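Side-chain contacts in CaaX farnesyltransferase beta subunit Ram1 (Aspergillus fumigatus, PDB 4L9P), which probably transfers, with its alpha subunit, a farnesyl group from farnesyl diphosphate to the cysteine of C-terminal CaaX motifs, using zinc and binding the peptide: residues D365-H370 and D430-C435; C414-K417 and L421-K424; M154-L159 and I497-H502. All blocks are in the same frame, centred on the assembly; numbering follows the deposited sequence. Where two conformers were deposited one is given.

Contact 1 of 3, residues D365-H370 and D430-C435; sequences DGCYSH and DSYHTC. With ZN (zinc ion), chain J; FII ([(3,7,11-trimethyl-dodeca-2,6,10-trienyloxycarbamoyl)-methyl]-phosphonic acid), chain Q; EDO (1,2-ethanediol), chain M.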
# COMPACT_ATOMS: atom_id res chain seq x y z
N ASP B 365 9.62 7.95 -1.54
CA ASP B 365 9.26 8.18 -0.14
C ASP B 365 9.80 7.01 0.67
O ASP B 365 9.65 5.84 0.28
CB ASP B 365 7.68 8.26 -0.08
CG ASP B 365 7.13 8.32 1.28
OD1 ASP B 365 7.80 8.07 2.32
OD2 ASP B 365 5.94 8.66 1.41
N GLY B 366 10.50 7.36 1.73
CA GLY B 366 11.12 6.34 2.58
C GLY B 366 10.14 5.30 3.11
O GLY B 366 10.60 4.18 3.43
N CYS B 367 8.83 5.58 3.25
CA CYS B 367 8.00 4.48 3.80
C CYS B 367 7.81 3.33 2.78
O CYS B 367 7.54 2.18 3.20
CB CYS B 367 6.62 4.98 4.33
SG CYS B 367 5.50 5.66 2.97
N TYR B 368 8.01 3.63 1.50
CA TYR B 368 7.92 2.56 0.50
C TYR B 368 9.14 1.62 0.61
O TYR B 368 9.15 0.59 -0.04
CB TYR B 368 7.75 3.11 -0.94
CG TYR B 368 6.45 3.92 -1.05
CD1 TYR B 368 5.26 3.40 -0.53
CD2 TYR B 368 6.47 5.19 -1.57
CE1 TYR B 368 4.04 4.17 -0.56
CE2 TYR B 368 5.30 5.97 -1.63
CZ TYR B 368 4.13 5.44 -1.08
OH TYR B 368 2.96 6.16 -1.14
N SER B 369 10.15 2.02 1.40
CA SER B 369 11.23 1.07 1.64
C SER B 369 10.66 -0.23 2.22
O SER B 369 11.17 -1.33 1.90
CB SER B 369 12.21 1.66 2.66
OG SER B 369 12.63 2.93 2.21
N HIS B 370 9.57 -0.15 3.01
CA HIS B 370 8.81 -1.31 3.37
C HIS B 370 7.79 -1.72 2.33
O HIS B 370 7.82 -2.85 1.80
CB HIS B 370 8.11 -1.13 4.69
CG HIS B 370 7.08 -2.19 4.92
ND1 HIS B 370 7.42 -3.53 5.01
CD2 HIS B 370 5.71 -2.12 4.99
CE1 HIS B 370 6.30 -4.25 5.13
NE2 HIS B 370 5.25 -3.42 5.11
N ASP B 430 8.37 11.32 11.35
CA ASP B 430 7.28 10.86 12.20
C ASP B 430 7.55 9.38 12.47
O ASP B 430 8.42 8.76 11.85
CB ASP B 430 5.90 11.13 11.55
CG ASP B 430 5.77 10.46 10.19
OD1 ASP B 430 5.90 9.28 10.08
OD2 ASP B 430 5.47 11.13 9.22
N SER B 431 6.79 8.79 13.40
CA SER B 431 7.16 7.43 13.79
C SER B 431 6.75 6.38 12.74
O SER B 431 7.33 5.31 12.66
CB SER B 431 6.62 7.10 15.18
OG SER B 431 5.22 7.09 15.19
N TYR B 432 5.75 6.73 11.90
CA TYR B 432 5.37 5.87 10.75
C TYR B 432 6.54 5.78 9.77
O TYR B 432 6.95 4.65 9.37
CB TYR B 432 4.10 6.44 10.07
CG TYR B 432 3.82 5.95 8.69
CD1 TYR B 432 3.06 4.78 8.48
CD2 TYR B 432 4.32 6.64 7.59
CE1 TYR B 432 2.82 4.32 7.18
CE2 TYR B 432 4.07 6.20 6.29
CZ TYR B 432 3.33 5.04 6.08
OH TYR B 432 3.16 4.61 4.78
N HIS B 433 7.09 6.94 9.36
CA HIS B 433 8.24 6.94 8.45
C HIS B 433 9.48 6.32 9.11
O HIS B 433 10.30 5.71 8.42
CB HIS B 433 8.48 8.34 7.89
CG HIS B 433 7.49 8.64 6.79
ND1 HIS B 433 6.36 9.41 7.00
CD2 HIS B 433 7.45 8.20 5.52
CE1 HIS B 433 5.64 9.40 5.87
NE2 HIS B 433 6.28 8.67 4.96
N THR B 434 9.63 6.50 10.41
CA THR B 434 10.77 5.91 11.12
C THR B 434 10.62 4.39 11.11
O THR B 434 11.58 3.66 10.72
CB THR B 434 10.81 6.43 12.58
OG1 THR B 434 10.97 7.85 12.55
CG2 THR B 434 11.99 5.80 13.33
N CYS B 435 9.45 3.86 11.49
CA CYS B 435 9.27 2.43 11.43
C CYS B 435 9.56 1.83 10.03
O CYS B 435 10.29 0.81 9.89
CB CYS B 435 7.81 2.11 11.83
SG CYS B 435 7.29 0.40 11.62
ZN ZN J . 5.41 8.00 3.25
C1 FII Q . -1.49 -2.35 6.22
C2 FII Q . -1.84 -0.99 5.69
C6 FII Q . -2.87 -0.26 6.44
C10 FII Q . -1.45 -0.67 4.30
C11 FII Q . -1.82 0.64 3.60
C12 FII Q . -0.58 1.57 3.67
C15 FII Q . -0.51 2.73 2.68
C18 FII Q . 0.69 3.67 2.71
C22 FII Q . -1.81 3.12 2.06
C23 FII Q . -1.68 3.99 0.82
C24 FII Q . -2.99 4.56 0.40
C27 FII Q . -2.79 5.74 -0.50
C30 FII Q . -2.71 5.40 -1.98
C34 FII Q . -3.34 7.01 0.01
C35 FII Q . -3.49 8.24 -0.85
O36 FII Q . -2.63 9.28 -0.42
N42 FII Q . -1.30 8.96 -0.35
C43 FII Q . -0.58 9.44 -1.45
O44 FII Q . -1.07 10.04 -2.42
C45 FII Q . 0.91 9.16 -1.34
P46 FII Q . 1.76 8.86 -2.98
O49 FII Q . 0.90 7.90 -3.71
O50 FII Q . 1.95 10.19 -3.65
O51 FII Q . 3.10 8.24 -2.53
C1 EDO M . 3.24 9.95 15.52
O1 EDO M . 3.13 8.88 14.58
C2 EDO M . 4.10 11.11 15.15
O2 EDO M . 5.43 10.62 15.00
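D365, C367 and H433 converge on one zinc ion. The D365 and H433 side chains cross at about a right angle, yet the carboxylate and ring planes are 26° apart. D365 CG is anti to the backbone N (chi1 173°), which helps bring the carboxylate to the metal. D365 OD2 is 2.0 Å from the zinc and OD1 is looser at 2.6 Å. H433 NE2 lies 2.0 Å from the metal. D365 OD1 comes to the imidazole edge, 3.1 Å from H433 NE2, brought there by the shared metal. H433 ND1 donates in its ring plane to the syn side of D430 OD2 (2.9 Å), which fixes the ring rotation.

C367 SG binds the zinc at 2.4 Å. It sits at the edge of the Y432 ring, while C367 CB packs on Y432 CE2 at 3.4 Å. The Y432 hydroxyl is hydrogen-bonded to W371 NE1 and lies near FII C18. Y368 OH donates to phosphonate O51 of FII (2.5 Å). Both tyrosines thus line the FII pocket beside the metal. A bound-peptide side chain completes this Asp-Cys-His zinc site. D365 and C367 sit in the turn leading into helix 368-371, and H433 in the first turn of helix 431-444. Helix 151-164 packs on S431 and C435.

Contact 2 of 3, residues C414-K417 and L421-K424; sequences CQCK and LRDK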
# COMPACT_ATOMS: atom_id res chain seq x y z
N CYS B 414 17.10 10.03 4.38
CA CYS B 414 15.86 9.96 5.21
C CYS B 414 16.13 10.08 6.69
O CYS B 414 15.19 9.97 7.48
CB CYS B 414 15.11 8.66 4.95
SG CYS B 414 14.41 8.59 3.27
N GLN B 415 17.38 10.31 7.11
CA GLN B 415 17.61 10.50 8.54
C GLN B 415 17.54 11.97 8.96
O GLN B 415 18.18 12.84 8.35
CB GLN B 415 19.01 9.99 8.93
CG GLN B 415 19.20 8.50 8.60
CD GLN B 415 20.44 7.97 9.32
OE1 GLN B 415 20.34 7.60 10.50
NE2 GLN B 415 21.55 7.93 8.62
N CYS B 416 16.78 12.24 10.01
CA CYS B 416 16.69 13.61 10.55
C CYS B 416 17.71 13.80 11.65
O CYS B 416 17.83 13.00 12.57
CB CYS B 416 15.30 13.85 11.11
SG CYS B 416 14.10 13.56 9.85
N LYS B 417 18.43 14.92 11.58
CA LYS B 417 19.56 15.12 12.47
C LYS B 417 19.17 15.04 13.94
O LYS B 417 20.02 14.68 14.77
CB LYS B 417 20.21 16.45 12.14
CG LYS B 417 19.40 17.67 12.45
CD LYS B 417 20.15 18.97 12.09
CE LYS B 417 19.27 20.22 12.27
NZ LYS B 417 19.94 21.46 11.65
N LEU B 421 13.18 9.15 11.22
CA LEU B 421 13.37 9.15 9.75
C LEU B 421 12.12 9.72 9.09
O LEU B 421 11.05 9.85 9.70
CB LEU B 421 13.70 7.75 9.18
CG LEU B 421 15.12 7.26 9.67
CD1 LEU B 421 14.98 6.42 10.99
CD2 LEU B 421 15.81 6.43 8.57
N ARG B 422 12.30 10.11 7.83
CA ARG B 422 11.29 10.90 7.12
C ARG B 422 11.01 10.32 5.75
O ARG B 422 11.76 9.49 5.18
CB ARG B 422 11.80 12.36 7.01
CG ARG B 422 13.11 12.45 6.19
CD ARG B 422 13.75 13.85 6.28
NE ARG B 422 15.06 13.85 5.65
CZ ARG B 422 16.10 14.53 6.13
NH1 ARG B 422 15.93 15.38 7.16
NH2 ARG B 422 17.28 14.42 5.52
N ASP B 423 9.91 10.84 5.18
CA ASP B 423 9.55 10.53 3.81
C ASP B 423 10.63 10.89 2.82
O ASP B 423 11.13 10.07 2.05
CB ASP B 423 8.18 11.28 3.59
CG ASP B 423 7.82 11.59 2.15
OD1 ASP B 423 8.49 11.19 1.21
OD2 ASP B 423 6.76 12.28 1.97
N LYS B 424 11.06 12.14 2.90
CA LYS B 424 12.06 12.66 1.97
C LYS B 424 12.63 13.93 2.57
O LYS B 424 12.04 14.48 3.48
CB LYS B 424 11.45 12.90 0.56
CG LYS B 424 10.36 14.00 0.54
CD LYS B 424 9.95 14.33 -0.96
CE LYS B 424 9.43 13.14 -1.75
NZ LYS B 424 8.14 12.56 -1.14
O HOH W 1 19.54 15.46 7.20
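R422 CG stands between its own backbone N and carbonyl carbon (chi1 62°), and the chain is extended from CG to NE, which carries the guanidinium to Q415 O. On the way R422 CG passes 3.8 Å from C414 CA. One face of the guanidinium lies against Q415 O, which sits above the plane and toward its rim. Q415 and L421 run side by side, with Q415 CG 4.0 Å from L421 CD2. The Q415 amide is held by H129, Q125, L411 and A123.

The backbones form a single beta bridge between Q415 and L421. It closes a short turn in the loop between helices 403-413 and 431-444. This loop carries D423 to the zinc site, its side chain about 4 Å from the metal at the nearest atoms. K424 NZ makes a salt bridge to D423 OD1 (2.7 Å).

C414 O is gripped twice. R422 N donates to it in the carbonyl plane (2.9 Å), and L421 CA adds a weaker CA-H...O contact at 3.0 Å. R422 NH2 is 3.4 Å from Q415 O, at an angle too poor for a hydrogen bond. A water joins the two instead, and R422 NH2 has C413 O as its other acceptor. The arginine thus ties its turn to the end of helix 403-413.

Contact 3 of 3, residues M154-L159 and I497-H502; sequences MVYWAL and IFVIPH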
# COMPACT_ATOMS: atom_id res chain seq x y z
N MET B 154 0.37 4.07 16.48
CA MET B 154 1.55 4.75 17.08
C MET B 154 2.29 3.82 18.05
O MET B 154 3.53 3.91 18.19
CB MET B 154 1.13 6.05 17.79
CG MET B 154 0.34 6.95 16.82
SD MET B 154 -0.57 8.25 17.61
CE MET B 154 0.88 8.97 18.14
N VAL B 155 1.54 2.94 18.71
CA VAL B 155 2.20 1.92 19.56
C VAL B 155 2.99 0.93 18.70
O VAL B 155 4.18 0.69 18.94
CB VAL B 155 1.16 1.16 20.42
CG1 VAL B 155 1.89 0.04 21.19
CG2 VAL B 155 0.47 2.14 21.39
N TYR B 156 2.36 0.42 17.65
CA TYR B 156 3.02 -0.52 16.76
C TYR B 156 4.27 0.08 16.11
O TYR B 156 5.31 -0.57 16.09
CB TYR B 156 2.04 -1.02 15.69
CG TYR B 156 2.78 -1.74 14.58
CD1 TYR B 156 3.36 -3.05 14.76
CD2 TYR B 156 2.95 -1.10 13.35
CE1 TYR B 156 4.13 -3.64 13.71
CE2 TYR B 156 3.71 -1.69 12.31
CZ TYR B 156 4.26 -2.97 12.50
OH TYR B 156 4.97 -3.53 11.49
N TRP B 157 4.15 1.27 15.51
CA TRP B 157 5.31 1.83 14.77
C TRP B 157 6.49 2.01 15.70
O TRP B 157 7.67 1.75 15.33
CB TRP B 157 4.96 3.22 14.18
CG TRP B 157 3.90 3.11 13.10
CD1 TRP B 157 3.77 2.12 12.16
CD2 TRP B 157 2.88 4.07 12.82
NE1 TRP B 157 2.67 2.38 11.36
CE2 TRP B 157 2.12 3.57 11.74
CE3 TRP B 157 2.52 5.31 13.41
CZ2 TRP B 157 1.00 4.26 11.23
CZ3 TRP B 157 1.40 6.00 12.89
CH2 TRP B 157 0.68 5.46 11.81
N ALA B 158 6.23 2.49 16.93
CA ALA B 158 7.34 2.71 17.89
C ALA B 158 7.92 1.36 18.34
O ALA B 158 9.15 1.21 18.38
CB ALA B 158 6.84 3.53 19.07
N LEU B 159 7.08 0.38 18.71
CA LEU B 159 7.66 -0.91 19.14
C LEU B 159 8.43 -1.57 18.00
O LEU B 159 9.50 -2.15 18.25
CB LEU B 159 6.55 -1.85 19.62
CG LEU B 159 5.86 -1.42 20.91
CD1 LEU B 159 4.66 -2.34 21.15
CD2 LEU B 159 6.89 -1.45 22.10
N ILE B 497 5.91 -11.01 5.70
CA ILE B 497 4.44 -10.91 5.68
C ILE B 497 3.91 -10.23 6.95
O ILE B 497 3.03 -9.38 6.86
CB ILE B 497 3.81 -12.33 5.65
CG1 ILE B 497 4.22 -13.04 4.38
CG2 ILE B 497 2.30 -12.25 5.76
CD1 ILE B 497 3.73 -14.50 4.32
N PHE B 498 4.45 -10.58 8.14
CA PHE B 498 3.84 -10.12 9.41
C PHE B 498 4.45 -8.83 9.89
O PHE B 498 3.89 -8.16 10.78
CB PHE B 498 3.96 -11.19 10.51
CG PHE B 498 3.19 -12.46 10.14
CD1 PHE B 498 1.81 -12.39 9.93
CD2 PHE B 498 3.86 -13.70 9.93
CE1 PHE B 498 1.08 -13.51 9.58
CE2 PHE B 498 3.13 -14.86 9.58
CZ PHE B 498 1.72 -14.77 9.41
N VAL B 499 5.63 -8.45 9.38
CA VAL B 499 6.21 -7.13 9.73
C VAL B 499 6.46 -6.96 11.23
O VAL B 499 6.24 -5.91 11.83
CB VAL B 499 5.44 -5.92 9.09
CG1 VAL B 499 6.46 -4.77 8.88
CG2 VAL B 499 4.83 -6.28 7.75
N ILE B 500 6.98 -8.04 11.82
CA ILE B 500 7.48 -8.14 13.19
C ILE B 500 8.58 -9.19 13.16
O ILE B 500 8.73 -9.93 12.18
CB ILE B 500 6.33 -8.60 14.18
CG1 ILE B 500 5.59 -9.85 13.66
CG2 ILE B 500 5.37 -7.43 14.49
CD1 ILE B 500 4.60 -10.42 14.73
N PRO B 501 9.37 -9.31 14.23
CA PRO B 501 10.41 -10.34 14.21
C PRO B 501 9.80 -11.74 14.03
O PRO B 501 8.69 -12.05 14.54
CB PRO B 501 11.04 -10.22 15.59
CG PRO B 501 10.80 -8.76 15.98
CD PRO B 501 9.43 -8.43 15.41
N HIS B 502 10.51 -12.62 13.31
CA HIS B 502 10.01 -13.98 13.13
C HIS B 502 9.64 -14.69 14.41
O HIS B 502 8.59 -15.36 14.46
CB HIS B 502 11.05 -14.85 12.40
CG HIS B 502 11.37 -14.38 11.03
ND1 HIS B 502 11.97 -13.15 10.78
CD2 HIS B 502 11.20 -14.98 9.82
CE1 HIS B 502 12.12 -13.01 9.47
NE2 HIS B 502 11.68 -14.12 8.87
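The hydroxyl of Y156 donates to the backbone oxygen of V499, with OH and O 2.7 Å apart. The donor lies in the carbonyl plane, on a lone pair, at a C=O...donor angle of 140°. The V499 oxygen lies at the tyrosine ring edge, in its plane. A torsion of the tyrosine sets this up. Y156 CG is anti to its backbone N (chi1 167°), which carries the ring away from helix 151-164. V499 itself has a left-handed backbone conformation (phi 60°), unusual for a beta-branched residue.

V499 also brings its side chain to the same hydroxyl. Its CB points toward the helix, and CG1 is 3.3 Å from Y156 OH. The two side chains cross at about a right angle. I500 comes to the ring edge, near its plane, and places its CG2 4.1 Å from Y156 CE1. V499 thus gives both its carbonyl and CG1 to the hydroxyl, while I500 packs on the ring edge. All three residues are buried.

Both segments belong to the alpha-alpha toroid of the prenyltransferase beta subunit. The contact ties an early helix of the toroid to the loop just before helix 502-513, for which P501 is the N-cap. It is centred about 9 Å from the centre of the chain. The V499 side chain is about 8 Å from FII at the nearest atoms, and it also touches Y255, a pocket residue, and T439.

Around the ring, L208, S209 and M212 of helix 200-213 pack on Y156, as does Y436 of helix 431-444. On the same helix as Y156, M154 and V155 pack on A45 and L44 of the alpha subunit Ram2.

In the fold
All three contacts lie in the alpha-alpha toroid domain. Contact 2 is nested along the chain within the loop closed by contact 1, and contact 1 within that closed by contact 3. The centres of contacts 1 and 2 are about 9 Å apart. G366 N to D423 O and L421 N to T434 OG1 are probable hydrogen bonds between them. Contact 3 is centred about 12 Å from contact 1. W157 packs on Y432, and V499 on H370. Contacts 2 and 3 do not touch, with centres about 19 Å apart. Helix 431-444 carries H433 and Y432 at the zinc and isoprenoid site. It also touches L421 of contact 2 and Y156 and V499 of contact 3, so it joins the site to both.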